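PDB 1ZUD: ThiS protein from Escherichia coli, which donates the sulfur for building the thiazole phosphate moiety of thiamine phosphate, acting as a small sulfur carrier in thiamine biosynthesis. Local coordinates for residues D[32-38]-D[55-61]. Residues are numbered along the deposited sequence; the frame is centred on the assembly and turned at random.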
# COMPACT_ATOMS: atom_id res chain seq x y z
N ALA D 32 14.81 -14.19 13.86
CA ALA D 32 13.49 -13.91 14.43
C ALA D 32 13.45 -12.68 15.30
O ALA D 32 14.47 -12.25 15.83
CB ALA D 32 12.99 -15.16 15.27
N ALA D 33 12.29 -12.05 15.41
CA ALA D 33 12.20 -10.90 16.31
C ALA D 33 10.93 -11.23 17.09
O ALA D 33 10.10 -12.01 16.64
CB ALA D 33 12.06 -9.55 15.55
N LEU D 34 10.80 -10.62 18.25
CA LEU D 34 9.67 -10.91 19.11
C LEU D 34 9.05 -9.61 19.69
O LEU D 34 9.76 -8.65 20.03
CB LEU D 34 10.16 -11.86 20.25
CG LEU D 34 9.05 -12.29 21.21
CD1 LEU D 34 8.95 -13.80 21.20
CD2 LEU D 34 9.29 -11.73 22.60
N ALA D 35 7.72 -9.57 19.76
CA ALA D 35 7.05 -8.43 20.35
C ALA D 35 6.19 -8.95 21.51
O ALA D 35 5.66 -10.08 21.44
CB ALA D 35 6.15 -7.75 19.36
N ILE D 36 6.08 -8.16 22.57
CA ILE D 36 5.20 -8.57 23.67
C ILE D 36 4.31 -7.38 23.87
O ILE D 36 4.81 -6.27 24.07
CB ILE D 36 5.97 -8.89 25.00
CG1 ILE D 36 6.66 -10.24 24.84
CG2 ILE D 36 4.97 -8.95 26.23
CD1 ILE D 36 7.54 -10.66 26.09
N ASN D 37 3.00 -7.60 23.79
CA ASN D 37 2.08 -6.50 23.96
C ASN D 37 2.43 -5.36 23.02
O ASN D 37 2.48 -4.21 23.40
CB ASN D 37 2.09 -6.03 25.41
CG ASN D 37 1.63 -7.14 26.34
OD1 ASN D 37 0.86 -8.00 25.93
ND2 ASN D 37 2.12 -7.13 27.59
N GLN D 38 2.70 -5.72 21.77
CA GLN D 38 2.98 -4.73 20.74
C GLN D 38 4.27 -3.92 20.81
O GLN D 38 4.41 -2.91 20.13
CB GLN D 38 1.75 -3.82 20.57
CG GLN D 38 0.48 -4.61 20.11
CD GLN D 38 -0.23 -5.40 21.24
OE1 GLN D 38 -0.50 -4.87 22.35
NE2 GLN D 38 -0.54 -6.67 20.96
N ASP D 55 0.22 -12.18 28.52
CA ASP D 55 1.06 -11.46 27.54
C ASP D 55 0.62 -11.80 26.12
O ASP D 55 0.18 -12.92 25.87
CB ASP D 55 2.54 -11.84 27.72
CG ASP D 55 3.27 -10.87 28.64
OD1 ASP D 55 4.43 -11.16 29.02
OD2 ASP D 55 2.69 -9.82 29.00
N GLN D 56 0.70 -10.85 25.19
CA GLN D 56 0.33 -11.18 23.79
C GLN D 56 1.65 -11.18 23.04
O GLN D 56 2.31 -10.15 22.89
CB GLN D 56 -0.63 -10.14 23.21
CG GLN D 56 -1.82 -9.88 24.13
CD GLN D 56 -2.89 -9.09 23.44
OE1 GLN D 56 -2.60 -8.10 22.77
NE2 GLN D 56 -4.14 -9.51 23.59
N ILE D 57 2.06 -12.36 22.60
CA ILE D 57 3.37 -12.47 21.99
C ILE D 57 3.31 -12.80 20.51
O ILE D 57 2.46 -13.57 20.07
CB ILE D 57 4.15 -13.55 22.71
CG1 ILE D 57 4.20 -13.24 24.23
CG2 ILE D 57 5.60 -13.56 22.23
CD1 ILE D 57 4.87 -14.38 25.02
N LEU D 58 4.22 -12.19 19.76
CA LEU D 58 4.35 -12.43 18.31
C LEU D 58 5.80 -12.79 18.06
O LEU D 58 6.72 -12.11 18.54
CB LEU D 58 4.07 -11.15 17.51
CG LEU D 58 2.72 -10.48 17.70
CD1 LEU D 58 2.61 -9.34 16.70
CD2 LEU D 58 1.59 -11.53 17.46
N LEU D 59 5.99 -13.86 17.33
CA LEU D 59 7.31 -14.31 16.98
C LEU D 59 7.28 -14.34 15.44
O LEU D 59 6.45 -15.04 14.87
CB LEU D 59 7.52 -15.71 17.52
CG LEU D 59 8.85 -16.23 17.04
CD1 LEU D 59 9.97 -15.39 17.70
CD2 LEU D 59 8.93 -17.73 17.35
N PHE D 60 8.14 -13.59 14.77
CA PHE D 60 8.09 -13.56 13.29
C PHE D 60 9.50 -13.50 12.69
O PHE D 60 10.47 -13.16 13.37
CB PHE D 60 7.24 -12.36 12.79
CG PHE D 60 7.65 -11.01 13.40
CD1 PHE D 60 7.30 -10.69 14.72
CD2 PHE D 60 8.45 -10.13 12.69
CE1 PHE D 60 7.75 -9.49 15.32
CE2 PHE D 60 8.90 -8.93 13.27
CZ PHE D 60 8.54 -8.60 14.60
N GLN D 61 9.62 -13.82 11.41
CA GLN D 61 10.94 -13.82 10.79
C GLN D 61 11.19 -12.57 9.99
O GLN D 61 10.23 -11.93 9.51
CB GLN D 61 11.08 -15.03 9.87
CG GLN D 61 11.23 -16.34 10.62
CD GLN D 61 12.70 -16.69 10.85
OE1 GLN D 61 13.50 -16.63 9.92
NE2 GLN D 61 13.04 -17.08 12.09
O HOH W 1 2.71 -8.30 20.70
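Ala33 and Phe60, then Ala35 and Leu58, form the two hydrogen-bonded pairs of an antiparallel ladder between strands 32-36 and 56-61. Each pair exchanges two N-H...O bonds, and Asn37 N extends the series to Gln56 O at 2.8 Å.

Past the end of strand 32-36 a side-chain oxygen, Asn37 OD1, stands in for a backbone carbonyl as acceptor for Gln56 N, at 2.9 Å. Asn37 CG lies beside its own backbone N (chi1 -62°), and from there the amide also reaches Asp55, ND2 meeting OD2 from above the carboxylate plane. The other carboxylate oxygen, Asp55 OD1, takes the backbone N of Gln52. Gln38 NE2 donates to Gln56 OE1 at 3.1 Å with the amide planes almost perpendicular, and a water links Gln38 N to Gln56 O.

Apolar contacts differ between the faces. Leu34, Ile36, Ile57 and Leu59 pack against helix 18-24; Leu34 CD1 packs on Ile57 CG2 at 3.5 Å, and the two isoleucines lie side by side through their CG1 atoms. On the other face Phe60, with chi1 at 51°, folds its ring across the neighbouring strand, CZ 3.8 Å from Ala33 CB and Ala33 O over one ring face. The adenylyltransferase ThiF, a separate chain, packs here through its Trp174 (on Ala33) and Leu219 (on Phe60).

In this ubiquitin-like sheet the middle strand, 56-61, and its antiparallel neighbour 32-36 thus join a greasy core to a ThiF-binding surface, while amides and a carboxylate tie down the turn end.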